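Local coordinates for activator of Hsp90 ATPase homologue 1/2-like C-terminal domain-containing protein (Nitrosomonas europaea, PDB 1XFS), which is of unknown function but, as an AHA1-family member with a Bet v 1-like fold, may bind a hydrophobic ligand or a protein partner, at residues Phe59-Gln64 with Phe71-Cys76; Ile87-Leu92 with Val113-Ile118; Thr30-Leu35 with Cys49-Arg54; Lys42-Ser47 with Gln64-Asn69. All coordinates share one frame; numbering follows the deposited sequence.

Contact 1: residues Phe59-Gln64 with Phe71-Cys76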
loop_
_atom_site.group_PDB
_atom_site.type_symbol
_atom_site.label_atom_id
_atom_site.label_comp_id
_atom_site.label_asym_id
_atom_site.label_seq_id
_atom_site.Cartn_x
_atom_site.Cartn_y
_atom_site.Cartn_z
ATOM N N PHE A 59 5.278 -9.384 -4.823
ATOM C CA PHE A 59 4.437 -10.496 -5.248
ATOM C C PHE A 59 4.552 -10.400 -6.774
ATOM O O PHE A 59 3.891 -9.569 -7.403
ATOM C CB PHE A 59 2.986 -10.287 -4.793
ATOM C CG PHE A 59 2.081 -11.450 -5.090
ATOM C CD1 PHE A 59 0.699 -11.327 -4.952
ATOM C CD2 PHE A 59 2.604 -12.666 -5.522
ATOM C CE1 PHE A 59 -0.155 -12.400 -5.249
ATOM C CE2 PHE A 59 1.765 -13.747 -5.821
ATOM C CZ PHE A 59 0.378 -13.614 -5.683
ATOM N N TYR A 60 5.423 -11.229 -7.353
ATOM C CA TYR A 60 5.684 -11.234 -8.797
ATOM C C TYR A 60 5.176 -12.504 -9.465
ATOM O O TYR A 60 5.401 -13.613 -8.978
ATOM C CB TYR A 60 7.194 -11.109 -9.050
ATOM C CG TYR A 60 7.648 -11.314 -10.492
ATOM C CD1 TYR A 60 7.533 -10.300 -11.440
ATOM C CD2 TYR A 60 8.214 -12.526 -10.897
ATOM C CE1 TYR A 60 7.979 -10.487 -12.763
ATOM C CE2 TYR A 60 8.654 -12.721 -12.213
ATOM C CZ TYR A 60 8.535 -11.698 -13.138
ATOM O OH TYR A 60 8.975 -11.903 -14.432
ATOM N N THR A 61 4.487 -12.342 -10.585
ATOM C CA THR A 61 3.979 -13.493 -11.310
ATOM C C THR A 61 4.015 -13.218 -12.806
ATOM O O THR A 61 3.920 -12.074 -13.235
ATOM C CB THR A 61 2.526 -13.822 -10.899
ATOM O OG1 THR A 61 1.684 -12.698 -11.182
ATOM C CG2 THR A 61 2.448 -14.140 -9.412
ATOM N N VAL A 62 4.194 -14.272 -13.595
ATOM C CA VAL A 62 4.192 -14.131 -15.043
ATOM C C VAL A 62 3.070 -15.017 -15.544
ATOM O O VAL A 62 3.128 -16.238 -15.415
ATOM C CB VAL A 62 5.512 -14.590 -15.683
ATOM C CG1 VAL A 62 5.407 -14.471 -17.202
ATOM C CG2 VAL A 62 6.663 -13.740 -15.170
HETATM N N MSE A 63 2.035 -14.382 -16.083
HETATM C CA MSE A 63 0.880 -15.096 -16.601
HETATM C C MSE A 63 0.997 -15.316 -18.104
HETATM O O MSE A 63 1.451 -14.438 -18.838
HETATM C CB MSE A 63 -0.391 -14.301 -16.303
HETATM C CG MSE A 63 -0.700 -14.156 -14.825
HETATM SE SE MSE A 63 -2.127 -12.899 -14.522
HETATM C CE MSE A 63 -3.571 -13.879 -15.343
ATOM N N GLN A 64 0.589 -16.495 -18.556
ATOM C CA GLN A 64 0.628 -16.820 -19.976
ATOM C C GLN A 64 -0.783 -17.182 -20.423
ATOM O O GLN A 64 -1.436 -18.041 -19.819
ATOM C CB GLN A 64 1.573 -17.995 -20.232
ATOM C CG GLN A 64 1.775 -18.317 -21.706
ATOM C CD GLN A 64 2.738 -19.473 -21.935
ATOM O OE1 GLN A 64 3.921 -19.390 -21.605
ATOM N NE2 GLN A 64 2.225 -20.567 -22.493
ATOM N N PHE A 71 2.565 -12.128 -19.570
ATOM C CA PHE A 71 2.306 -10.841 -18.945
ATOM C C PHE A 71 2.885 -10.799 -17.535
ATOM O O PHE A 71 2.323 -11.375 -16.604
ATOM C CB PHE A 71 0.800 -10.559 -18.898
ATOM C CG PHE A 71 0.121 -10.638 -20.243
ATOM C CD1 PHE A 71 -0.283 -11.862 -20.762
ATOM C CD2 PHE A 71 -0.105 -9.486 -20.992
ATOM C CE1 PHE A 71 -0.904 -11.941 -22.011
ATOM C CE2 PHE A 71 -0.726 -9.554 -22.243
ATOM C CZ PHE A 71 -1.125 -10.785 -22.750
ATOM N N PRO A 72 4.039 -10.136 -17.366
ATOM C CA PRO A 72 4.662 -10.038 -16.044
ATOM C C PRO A 72 3.819 -9.135 -15.146
ATOM O O PRO A 72 3.476 -8.013 -15.532
ATOM C CB PRO A 72 6.032 -9.440 -16.356
ATOM C CG PRO A 72 5.742 -8.562 -17.543
ATOM C CD PRO A 72 4.864 -9.464 -18.387
ATOM N N ASN A 73 3.472 -9.634 -13.962
ATOM C CA ASN A 73 2.669 -8.876 -13.007
ATOM C C ASN A 73 3.523 -8.619 -11.769
ATOM O O ASN A 73 4.200 -9.519 -11.279
ATOM C CB ASN A 73 1.422 -9.665 -12.589
ATOM C CG ASN A 73 0.771 -10.398 -13.747
ATOM O OD1 ASN A 73 1.304 -11.389 -14.248
ATOM N ND2 ASN A 73 -0.388 -9.911 -14.178
ATOM N N SER A 74 3.491 -7.390 -11.267
ATOM C CA SER A 74 4.269 -7.037 -10.089
ATOM C C SER A 74 3.374 -6.347 -9.070
ATOM O O SER A 74 2.716 -5.352 -9.378
ATOM C CB SER A 74 5.429 -6.118 -10.481
ATOM O OG SER A 74 6.221 -5.782 -9.357
ATOM N N GLY A 75 3.347 -6.891 -7.859
ATOM C CA GLY A 75 2.520 -6.315 -6.818
ATOM C C GLY A 75 3.282 -6.226 -5.511
ATOM O O GLY A 75 4.462 -6.581 -5.442
ATOM N N CYS A 76 2.600 -5.766 -4.469
ATOM C CA CYS A 76 3.218 -5.591 -3.155
ATOM C C CYS A 76 2.282 -6.073 -2.046
ATOM O O CYS A 76 1.098 -5.761 -2.062
ATOM C CB CYS A 76 3.520 -4.098 -2.953
ATOM S SG CYS A 76 4.413 -3.662 -1.460
#
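Phe59-Gln64 and Phe71-Cys76 are the two arms of a beta hairpin in the large antiparallel sheet, paired rung by rung from Phe59 opposite Gly75 to Met63 opposite Phe71. Their short axes come within 4.5 Å and run at 157° to each other. Phe59-Gly75, Thr61-Asn73 and Met63-Phe71 are the hydrogen-bonded pairs, each exchanging two backbone bonds. In the middle rung Asn73 N meets Thr61 O at 2.6 Å and almost head-on, with a C=O...N angle of 173°. Phe71 N reaches Met63 O at 2.7 Å in the carbonyl plane, whereas Phe59 N and Met63 N stand above the carbonyl planes of Gly75 and Phe71. Pro72 occupies a non-hydrogen-bonded site opposite Val62, so its missing N-H costs this ladder nothing; the two CA atoms of Val62 and Pro72 are 4.2 Å apart.

Tyr60, Val62, Pro72 and Ser74 share one face of the sheet. With CG of Tyr60 anti to N (chi1 171°), the ring slants over the partner strand: Tyr60 CD1 lies 3.4 Å from Asn73 O, and Tyr60 CE1 touches Pro72 CB at 4.2 Å. On the other face Thr61 OG1 rests 3.4 Å from Asn73 CB. Phe59, paired with a glycine that brings no side chain, has its CB 4.0 Å from Gly75 O, and its ring leads off to an aromatic cluster of Phe39, Phe77 and Trp88. The hairpin is part of the curved antiparallel sheet characteristic of the Bet v 1-like, helix-grip fold.

Contact 2: residues Ile87-Leu92 with Val113-Ile118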
loop_
_atom_site.group_PDB
_atom_site.type_symbol
_atom_site.label_atom_id
_atom_site.label_comp_id
_atom_site.label_asym_id
_atom_site.label_seq_id
_atom_site.Cartn_x
_atom_site.Cartn_y
_atom_site.Cartn_z
ATOM N N ILE A 87 -3.391 -9.327 2.151
ATOM C CA ILE A 87 -3.736 -8.191 1.308
ATOM C C ILE A 87 -2.562 -7.834 0.432
ATOM O O ILE A 87 -1.443 -7.689 0.923
ATOM C CB ILE A 87 -4.091 -6.930 2.139
ATOM C CG1 ILE A 87 -5.289 -7.216 3.069
ATOM C CG2 ILE A 87 -4.418 -5.758 1.197
ATOM C CD1 ILE A 87 -5.749 -6.002 3.886
ATOM N N TRP A 88 -2.798 -7.727 -0.873
ATOM C CA TRP A 88 -1.730 -7.329 -1.789
ATOM C C TRP A 88 -2.324 -6.333 -2.769
ATOM O O TRP A 88 -3.541 -6.280 -2.953
ATOM C CB TRP A 88 -1.131 -8.542 -2.523
ATOM C CG TRP A 88 -2.064 -9.267 -3.439
ATOM C CD1 TRP A 88 -2.352 -8.957 -4.740
ATOM C CD2 TRP A 88 -2.829 -10.434 -3.127
ATOM N NE1 TRP A 88 -3.247 -9.861 -5.254
ATOM C CE2 TRP A 88 -3.558 -10.775 -4.287
ATOM C CE3 TRP A 88 -2.969 -11.224 -1.980
ATOM C CZ2 TRP A 88 -4.422 -11.875 -4.329
ATOM C CZ3 TRP A 88 -3.827 -12.318 -2.024
ATOM C CH2 TRP A 88 -4.542 -12.633 -3.192
ATOM N N THR A 89 -1.476 -5.513 -3.371
ATOM C CA THR A 89 -1.965 -4.518 -4.305
ATOM C C THR A 89 -1.092 -4.438 -5.547
ATOM O O THR A 89 0.097 -4.746 -5.496
ATOM C CB THR A 89 -2.004 -3.112 -3.647
ATOM O OG1 THR A 89 -2.575 -2.171 -4.567
ATOM C CG2 THR A 89 -0.598 -2.640 -3.259
ATOM N N SER A 90 -1.688 -4.049 -6.672
ATOM C CA SER A 90 -0.913 -3.895 -7.895
ATOM C C SER A 90 -0.640 -2.411 -8.113
ATOM O O SER A 90 -0.012 -2.028 -9.090
ATOM C CB SER A 90 -1.642 -4.518 -9.098
ATOM O OG SER A 90 -2.894 -3.926 -9.333
ATOM N N ALA A 91 -1.105 -1.579 -7.181
ATOM C CA ALA A 91 -0.903 -0.128 -7.267
ATOM C C ALA A 91 0.508 0.198 -6.785
ATOM O O ALA A 91 1.034 1.291 -7.036
ATOM C CB ALA A 91 -1.922 0.605 -6.405
ATOM N N LEU A 92 1.115 -0.758 -6.084
ATOM C CA LEU A 92 2.469 -0.595 -5.568
ATOM C C LEU A 92 3.291 -1.829 -5.915
ATOM O O LEU A 92 2.741 -2.911 -6.123
ATOM C CB LEU A 92 2.449 -0.444 -4.044
ATOM C CG LEU A 92 1.642 0.685 -3.400
ATOM C CD1 LEU A 92 1.784 0.598 -1.880
ATOM C CD2 LEU A 92 2.161 2.036 -3.898
ATOM N N VAL A 113 -5.715 -1.945 -12.154
ATOM C CA VAL A 113 -5.111 -1.720 -10.843
ATOM C C VAL A 113 -6.091 -2.153 -9.758
ATOM O O VAL A 113 -7.263 -1.785 -9.787
ATOM C CB VAL A 113 -4.777 -0.224 -10.625
ATOM C CG1 VAL A 113 -4.170 -0.029 -9.251
ATOM C CG2 VAL A 113 -3.835 0.269 -11.707
HETATM N N MSE A 114 -5.620 -2.927 -8.787
HETATM C CA MSE A 114 -6.515 -3.373 -7.736
HETATM C C MSE A 114 -5.794 -3.707 -6.443
HETATM O O MSE A 114 -4.572 -3.855 -6.414
HETATM C CB MSE A 114 -7.261 -4.632 -8.192
HETATM C CG MSE A 114 -6.344 -5.843 -8.390
HETATM SE SE MSE A 114 -7.314 -7.520 -8.569
HETATM C CE MSE A 114 -6.852 -7.972 -10.393
ATOM N N THR A 115 -6.565 -3.801 -5.368
ATOM C CA THR A 115 -6.031 -4.232 -4.087
ATOM C C THR A 115 -6.947 -5.381 -3.720
ATOM O O THR A 115 -8.170 -5.246 -3.728
ATOM C CB THR A 115 -6.075 -3.156 -2.993
ATOM O OG1 THR A 115 -5.099 -2.150 -3.290
ATOM C CG2 THR A 115 -5.744 -3.778 -1.621
ATOM N N ALA A 116 -6.337 -6.525 -3.442
ATOM C CA ALA A 116 -7.071 -7.726 -3.099
ATOM C C ALA A 116 -6.985 -7.969 -1.607
ATOM O O ALA A 116 -5.912 -7.877 -1.011
ATOM C CB ALA A 116 -6.480 -8.912 -3.854
ATOM N N VAL A 117 -8.128 -8.251 -1.002
ATOM C CA VAL A 117 -8.173 -8.548 0.413
ATOM C C VAL A 117 -8.751 -9.950 0.502
ATOM O O VAL A 117 -9.853 -10.209 0.018
ATOM C CB VAL A 117 -9.069 -7.559 1.185
ATOM C CG1 VAL A 117 -9.182 -7.999 2.645
ATOM C CG2 VAL A 117 -8.486 -6.155 1.106
ATOM N N ILE A 118 -7.983 -10.857 1.087
ATOM C CA ILE A 118 -8.410 -12.237 1.231
ATOM C C ILE A 118 -8.562 -12.537 2.713
ATOM O O ILE A 118 -7.617 -12.377 3.474
ATOM C CB ILE A 118 -7.369 -13.213 0.642
ATOM C CG1 ILE A 118 -7.111 -12.891 -0.826
ATOM C CG2 ILE A 118 -7.849 -14.643 0.819
ATOM C CD1 ILE A 118 -8.357 -12.862 -1.690
#
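Trp88 lays its indole across Ala116 of the adjacent antiparallel strand, the methyl sitting over one ring face. Ala116 CB is 3.8 Å from the centroid of the five-membered ring and 26° off its normal, a CH-pi contact displaced toward the rim. The torsion that places CG between N and C of Trp88 (chi1 64°) swings the indole over the neighbouring strand, so that its far end goes on to Ile118: Trp88 CH2 and Ile118 CG1 meet obliquely at 3.5 Å. Trp153 of helix 149-167 also packs on Ala116.

On the other face of the sheet Ile87 and Val117 run alongside each other, with Ile87 CG1 3.9 Å from Val117 CG2. Next to them Thr89 and Thr115 bring their hydroxyls together, OG1 to OG1, at 2.8 Å. The proton of Thr89 OG1 may go there or to Met114 O; as acceptor, the same oxygen takes Ala91 N at 3.1 Å, an ST turn that bends the chain out of the strand. Beyond it Ser90 grips Met114 twice, through Ser90 N to Met114 O at 2.9 Å and Met114 N to Ser90 OG at 3.0 Å.

Where the regular ladder ends, hydroxyls thus join one remaining backbone bond in tying the turn to Met114. Because Thr115 OG1 also bonds to Tyr96 O of the second subunit, the threonine pair probably links this strand end to the dimer interface.

Contact 3: residues Thr30-Leu35 with Cys49-Arg54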
loop_
_atom_site.group_PDB
_atom_site.type_symbol
_atom_site.label_atom_id
_atom_site.label_comp_id
_atom_site.label_asym_id
_atom_site.label_seq_id
_atom_site.Cartn_x
_atom_site.Cartn_y
_atom_site.Cartn_z
ATOM N N THR A 30 -0.021 -18.579 -0.248
ATOM C CA THR A 30 1.278 -17.950 -0.054
ATOM C C THR A 30 2.536 -18.639 -0.582
ATOM O O THR A 30 3.605 -18.023 -0.610
ATOM C CB THR A 30 1.476 -17.682 1.440
ATOM O OG1 THR A 30 1.439 -18.925 2.155
ATOM C CG2 THR A 30 0.352 -16.792 1.961
ATOM N N GLU A 31 2.430 -19.900 -0.985
ATOM C CA GLU A 31 3.595 -20.623 -1.492
ATOM C C GLU A 31 3.627 -20.666 -3.019
ATOM O O GLU A 31 2.745 -21.240 -3.657
ATOM C CB GLU A 31 3.617 -22.048 -0.929
ATOM C CG GLU A 31 3.715 -22.100 0.596
ATOM C CD GLU A 31 3.854 -23.513 1.134
ATOM O OE1 GLU A 31 3.742 -23.695 2.367
ATOM O OE2 GLU A 31 4.087 -24.443 0.327
ATOM N N PRO A 32 4.659 -20.061 -3.626
ATOM C CA PRO A 32 4.804 -20.032 -5.085
ATOM C C PRO A 32 4.596 -21.397 -5.757
ATOM O O PRO A 32 3.892 -21.494 -6.757
ATOM C CB PRO A 32 6.219 -19.489 -5.278
ATOM C CG PRO A 32 6.366 -18.551 -4.112
ATOM C CD PRO A 32 5.779 -19.363 -2.970
ATOM N N GLU A 33 5.196 -22.445 -5.195
ATOM C CA GLU A 33 5.067 -23.788 -5.752
ATOM C C GLU A 33 3.613 -24.236 -5.877
ATOM O O GLU A 33 3.279 -25.050 -6.740
ATOM C CB GLU A 33 5.851 -24.795 -4.905
ATOM C CG GLU A 33 7.353 -24.798 -5.174
ATOM C CD GLU A 33 7.711 -25.448 -6.503
ATOM O OE1 GLU A 33 7.665 -26.694 -6.591
ATOM O OE2 GLU A 33 8.027 -24.717 -7.466
ATOM N N LEU A 34 2.751 -23.709 -5.010
ATOM C CA LEU A 34 1.328 -24.042 -5.037
ATOM C C LEU A 34 0.567 -23.014 -5.868
ATOM O O LEU A 34 -0.299 -23.361 -6.668
ATOM C CB LEU A 34 0.764 -24.076 -3.611
ATOM C CG LEU A 34 1.284 -25.218 -2.730
ATOM C CD1 LEU A 34 0.792 -25.062 -1.291
ATOM C CD2 LEU A 34 0.805 -26.539 -3.316
ATOM N N LEU A 35 0.900 -21.743 -5.669
ATOM C CA LEU A 35 0.263 -20.658 -6.400
ATOM C C LEU A 35 0.287 -20.865 -7.906
ATOM O O LEU A 35 -0.711 -20.645 -8.584
ATOM C CB LEU A 35 0.952 -19.334 -6.073
ATOM C CG LEU A 35 0.540 -18.662 -4.763
ATOM C CD1 LEU A 35 1.535 -17.560 -4.407
ATOM C CD2 LEU A 35 -0.863 -18.092 -4.910
ATOM N N CYS A 49 6.675 -17.287 -10.616
ATOM C CA CYS A 49 6.031 -16.729 -9.438
ATOM C C CYS A 49 7.056 -16.564 -8.328
ATOM O O CYS A 49 7.711 -17.529 -7.926
ATOM C CB CYS A 49 4.887 -17.635 -8.971
ATOM S SG CYS A 49 4.054 -17.035 -7.469
ATOM N N ARG A 50 7.196 -15.329 -7.849
ATOM C CA ARG A 50 8.133 -15.000 -6.779
ATOM C C ARG A 50 7.325 -14.352 -5.658
ATOM O O ARG A 50 6.512 -13.458 -5.906
ATOM C CB ARG A 50 9.192 -14.009 -7.270
ATOM C CG ARG A 50 10.109 -14.538 -8.366
ATOM C CD ARG A 50 11.150 -15.495 -7.808
ATOM N NE ARG A 50 12.036 -14.839 -6.846
ATOM C CZ ARG A 50 13.042 -15.446 -6.223
ATOM N NH1 ARG A 50 13.297 -16.727 -6.460
ATOM N NH2 ARG A 50 13.789 -14.775 -5.356
ATOM N N VAL A 51 7.550 -14.809 -4.431
ATOM C CA VAL A 51 6.838 -14.284 -3.272
ATOM C C VAL A 51 7.761 -13.962 -2.094
ATOM O O VAL A 51 8.526 -14.814 -1.654
ATOM C CB VAL A 51 5.765 -15.302 -2.782
ATOM C CG1 VAL A 51 5.246 -14.900 -1.400
ATOM C CG2 VAL A 51 4.613 -15.372 -3.779
ATOM N N ASP A 52 7.698 -12.722 -1.606
ATOM C CA ASP A 52 8.456 -12.292 -0.423
ATOM C C ASP A 52 7.285 -11.956 0.506
ATOM O O ASP A 52 6.752 -10.842 0.469
ATOM C CB ASP A 52 9.305 -11.045 -0.721
ATOM C CG ASP A 52 10.103 -10.564 0.494
ATOM O OD1 ASP A 52 10.736 -9.490 0.407
ATOM O OD2 ASP A 52 10.112 -11.258 1.532
ATOM N N LEU A 53 6.888 -12.931 1.324
ATOM C CA LEU A 53 5.719 -12.805 2.203
ATOM C C LEU A 53 5.883 -11.960 3.457
ATOM O O LEU A 53 6.087 -12.474 4.558
ATOM C CB LEU A 53 5.221 -14.205 2.584
ATOM C CG LEU A 53 3.800 -14.319 3.134
ATOM C CD1 LEU A 53 2.785 -13.982 2.046
ATOM C CD2 LEU A 53 3.570 -15.733 3.640
ATOM N N ARG A 54 5.768 -10.653 3.267
ATOM C CA ARG A 54 5.880 -9.685 4.340
ATOM C C ARG A 54 5.371 -8.361 3.793
ATOM O O ARG A 54 5.339 -8.156 2.583
ATOM C CB ARG A 54 7.348 -9.514 4.756
ATOM C CG ARG A 54 8.242 -9.007 3.633
ATOM C CD ARG A 54 9.686 -8.818 4.080
ATOM N NE ARG A 54 10.525 -8.292 3.002
ATOM C CZ ARG A 54 10.437 -7.058 2.513
ATOM N NH1 ARG A 54 9.550 -6.204 3.007
ATOM N NH2 ARG A 54 11.233 -6.673 1.524
#
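Val51 presses against Pro32 and Leu35, packing edge strand 45-51 against the start of the short helix 32-35. From its CB outward every carbon is engaged: Val51 CB meets Pro32 CG at 3.6 Å, Val51 CG1 turns to Thr30 O, also at 3.6 Å, and Val51 CG2 touches both Pro32 CG and Leu35 CD1, the latter 3.8 Å away. Placing CG1 anti to N (chi1 167°) is what splits the two methyls between the carbonyl of Thr30, at the end of helix 22-30, and helix 32-35.

Two residues earlier Cys49 points to the same side, its SG 3.9 Å from Pro32 CB and 4.0 Å from Leu35 CD1. Two residues later Leu53, at the centre of an inverse gamma turn, lies aslant Thr30; Leu53 CD2 is 3.6 Å from Thr30 CB, and Leu53 CD1 3.7 Å from Thr30 CG2. Exchange of Leu53 for an alanine, which takes away CG and both methyls, would probably leave Thr30 CB and CG2 without this cover and open a gap beside Leu86 and Phe77.

Glu31, at the N-cap position of helix 32-35, gives its carbonyl oxygen to both Leu34 N and Leu35 N; Thr30 OG1 turns back to Trp26 O in the preceding helix. The contact itself is mainly apolar, methyls, proline ring and sulfur, with carbonyl oxygens touching carbon only, so the fit depends on shape rather than on directed bonds.

Contact 4: residues Lys42-Ser47 with Gln64-Asn69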
loop_
_atom_site.group_PDB
_atom_site.type_symbol
_atom_site.label_atom_id
_atom_site.label_comp_id
_atom_site.label_asym_id
_atom_site.label_seq_id
_atom_site.Cartn_x
_atom_site.Cartn_y
_atom_site.Cartn_z
ATOM N N LYS A 42 -7.366 -21.996 -15.907
ATOM C CA LYS A 42 -6.938 -22.681 -17.122
ATOM C C LYS A 42 -7.857 -22.232 -18.253
ATOM O O LYS A 42 -8.985 -21.804 -18.006
ATOM C CB LYS A 42 -7.027 -24.194 -16.937
ATOM C CG LYS A 42 -6.217 -24.721 -15.765
ATOM C CD LYS A 42 -6.305 -26.234 -15.653
ATOM C CE LYS A 42 -5.440 -26.741 -14.510
ATOM N NZ LYS A 42 -5.472 -28.223 -14.385
ATOM N N PRO A 43 -7.407 -22.358 -19.514
ATOM C CA PRO A 43 -6.100 -22.862 -19.949
ATOM C C PRO A 43 -4.906 -21.971 -19.621
ATOM O O PRO A 43 -3.763 -22.324 -19.922
ATOM C CB PRO A 43 -6.295 -23.046 -21.452
ATOM C CG PRO A 43 -7.209 -21.920 -21.794
ATOM C CD PRO A 43 -8.229 -21.982 -20.678
ATOM N N TRP A 44 -5.163 -20.815 -19.014
ATOM C CA TRP A 44 -4.079 -19.908 -18.641
ATOM C C TRP A 44 -3.149 -20.630 -17.682
ATOM O O TRP A 44 -3.543 -21.602 -17.040
ATOM C CB TRP A 44 -4.626 -18.658 -17.949
ATOM C CG TRP A 44 -5.285 -17.688 -18.861
ATOM C CD1 TRP A 44 -6.387 -17.905 -19.635
ATOM C CD2 TRP A 44 -4.902 -16.326 -19.077
ATOM N NE1 TRP A 44 -6.717 -16.760 -20.318
ATOM C CE2 TRP A 44 -5.822 -15.775 -19.994
ATOM C CE3 TRP A 44 -3.869 -15.517 -18.583
ATOM C CZ2 TRP A 44 -5.742 -14.448 -20.430
ATOM C CZ3 TRP A 44 -3.789 -14.197 -19.016
ATOM C CH2 TRP A 44 -4.722 -13.675 -19.931
ATOM N N SER A 45 -1.914 -20.148 -17.581
ATOM C CA SER A 45 -0.945 -20.765 -16.694
ATOM C C SER A 45 0.032 -19.733 -16.147
ATOM O O SER A 45 0.015 -18.570 -16.555
ATOM C CB SER A 45 -0.173 -21.856 -17.437
ATOM O OG SER A 45 0.501 -21.317 -18.565
ATOM N N ILE A 46 0.875 -20.164 -15.214
ATOM C CA ILE A 46 1.875 -19.283 -14.616
ATOM C C ILE A 46 3.271 -19.744 -15.008
ATOM O O ILE A 46 3.662 -20.878 -14.731
ATOM C CB ILE A 46 1.765 -19.274 -13.084
ATOM C CG1 ILE A 46 0.394 -18.730 -12.671
ATOM C CG2 ILE A 46 2.884 -18.426 -12.488
ATOM C CD1 ILE A 46 0.185 -18.652 -11.181
ATOM N N SER A 47 4.019 -18.847 -15.647
ATOM C CA SER A 47 5.373 -19.138 -16.112
ATOM C C SER A 47 6.425 -18.858 -15.047
ATOM O O SER A 47 7.555 -19.344 -15.135
ATOM C CB SER A 47 5.683 -18.301 -17.353
ATOM O OG SER A 47 4.657 -18.440 -18.323
ATOM N N GLN A 64 0.589 -16.495 -18.556
ATOM C CA GLN A 64 0.628 -16.820 -19.976
ATOM C C GLN A 64 -0.783 -17.182 -20.423
ATOM O O GLN A 64 -1.436 -18.041 -19.819
ATOM C CB GLN A 64 1.573 -17.995 -20.232
ATOM C CG GLN A 64 1.775 -18.317 -21.706
ATOM C CD GLN A 64 2.738 -19.473 -21.935
ATOM O OE1 GLN A 64 3.921 -19.390 -21.605
ATOM N NE2 GLN A 64 2.225 -20.567 -22.493
ATOM N N ASP A 65 -1.261 -16.511 -21.466
ATOM C CA ASP A 65 -2.603 -16.781 -21.971
ATOM C C ASP A 65 -2.559 -17.941 -22.964
ATOM O O ASP A 65 -1.481 -18.416 -23.318
ATOM C CB ASP A 65 -3.213 -15.530 -22.627
ATOM C CG ASP A 65 -2.406 -15.009 -23.805
ATOM O OD1 ASP A 65 -1.692 -15.796 -24.442
ATOM O OD2 ASP A 65 -2.512 -13.801 -24.103
ATOM N N PRO A 66 -3.728 -18.431 -23.410
ATOM C CA PRO A 66 -3.727 -19.546 -24.361
ATOM C C PRO A 66 -3.049 -19.214 -25.682
ATOM O O PRO A 66 -2.646 -20.110 -26.424
ATOM C CB PRO A 66 -5.214 -19.872 -24.515
ATOM C CG PRO A 66 -5.876 -18.555 -24.270
ATOM C CD PRO A 66 -5.103 -18.010 -23.096
ATOM N N GLU A 67 -2.915 -17.925 -25.970
ATOM C CA GLU A 67 -2.278 -17.485 -27.208
ATOM C C GLU A 67 -0.753 -17.547 -27.104
ATOM O O GLU A 67 -0.049 -17.413 -28.106
ATOM C CB GLU A 67 -2.729 -16.065 -27.547
ATOM C CG GLU A 67 -4.179 -15.991 -28.016
ATOM C CD GLU A 67 -4.748 -14.590 -27.943
ATOM O OE1 GLU A 67 -4.951 -14.090 -26.815
ATOM O OE2 GLU A 67 -4.995 -13.986 -29.008
ATOM N N GLY A 68 -0.252 -17.753 -25.891
ATOM C CA GLY A 68 1.184 -17.846 -25.694
ATOM C C GLY A 68 1.834 -16.560 -25.227
ATOM O O GLY A 68 3.048 -16.516 -25.018
ATOM N N ASN A 69 1.037 -15.511 -25.065
ATOM C CA ASN A 69 1.561 -14.225 -24.618
ATOM C C ASN A 69 1.836 -14.253 -23.120
ATOM O O ASN A 69 1.049 -14.798 -22.346
ATOM C CB ASN A 69 0.564 -13.106 -24.925
ATOM C CG ASN A 69 0.230 -13.013 -26.398
ATOM O OD1 ASN A 69 1.119 -12.892 -27.237
ATOM N ND2 ASN A 69 -1.058 -13.072 -26.720
#
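Trp44 spreads its indole beneath the start of the loop that closes the hairpin of strands 58-64 and 70-81, with Asp65 CB and Pro66 CD over one and the same ring face. Asp65 CB stands 3.5 Å from the centroid of the six-membered ring, only 13° off the normal, while Pro66 CD is 3.8 Å from that of the five-membered ring; both are CH-pi contacts. The Asp65 carboxylate is turned almost perpendicular to the indole (86°), directing its oxygens into the loop. A serine in place of Trp44 would take away the whole platform and would probably leave Asp65 CB and Pro66 CD uncovered, with the loop freer to shift.

Beside the ring, Pro43, which follows a cis peptide bond, sets its CG 3.9 Å from Pro66 CB. Ser45 and Gln64 form an antiparallel hydrogen-bonded pair, Ser45 N to Gln64 O at 3.1 Å and Gln64 N to Ser45 O at 2.9 Å, the first rung of strand 45-51 and the last of strand 58-64. Farther along, Ser47 OG and Gln64 OE1 both bond to Lys70 NZ, so one lysine ties their two polar ends together.

Asp65 through Gly68 make a type I turn, with Gly68 at a positive phi. Asp65 holds it from within: OD1 accepts Asn69 N at 2.8 Å from above the carboxylate plane, and OD2 takes Asn69 ND2 at 3.1 Å on its syn lone pair.

In the fold
All four contacts reach the same antiparallel sheet. Contact 1 is the hub: from its centre to those of contacts 4, 3 and 2 the distances are about 13, 11 and 12 Å. Contact 4 shares Gln64 with it and extends its hairpin to the loop tip, while contact 3 is joined to it by Tyr60 O to Arg50 N at 2.7 Å. Toward the middle of the sheet contact 2 follows, where Phe59 CD1 packs 3.8 Å from Trp88 CG. Contacts 2 and 4 are farthest apart, about 22 Å between centres. Contacts 3 and 4 both use strand 45-51 and meet at Leu35 O and Ile46 CD1, 3.4 Å apart. Of the four, only contact 2 meets the second subunit.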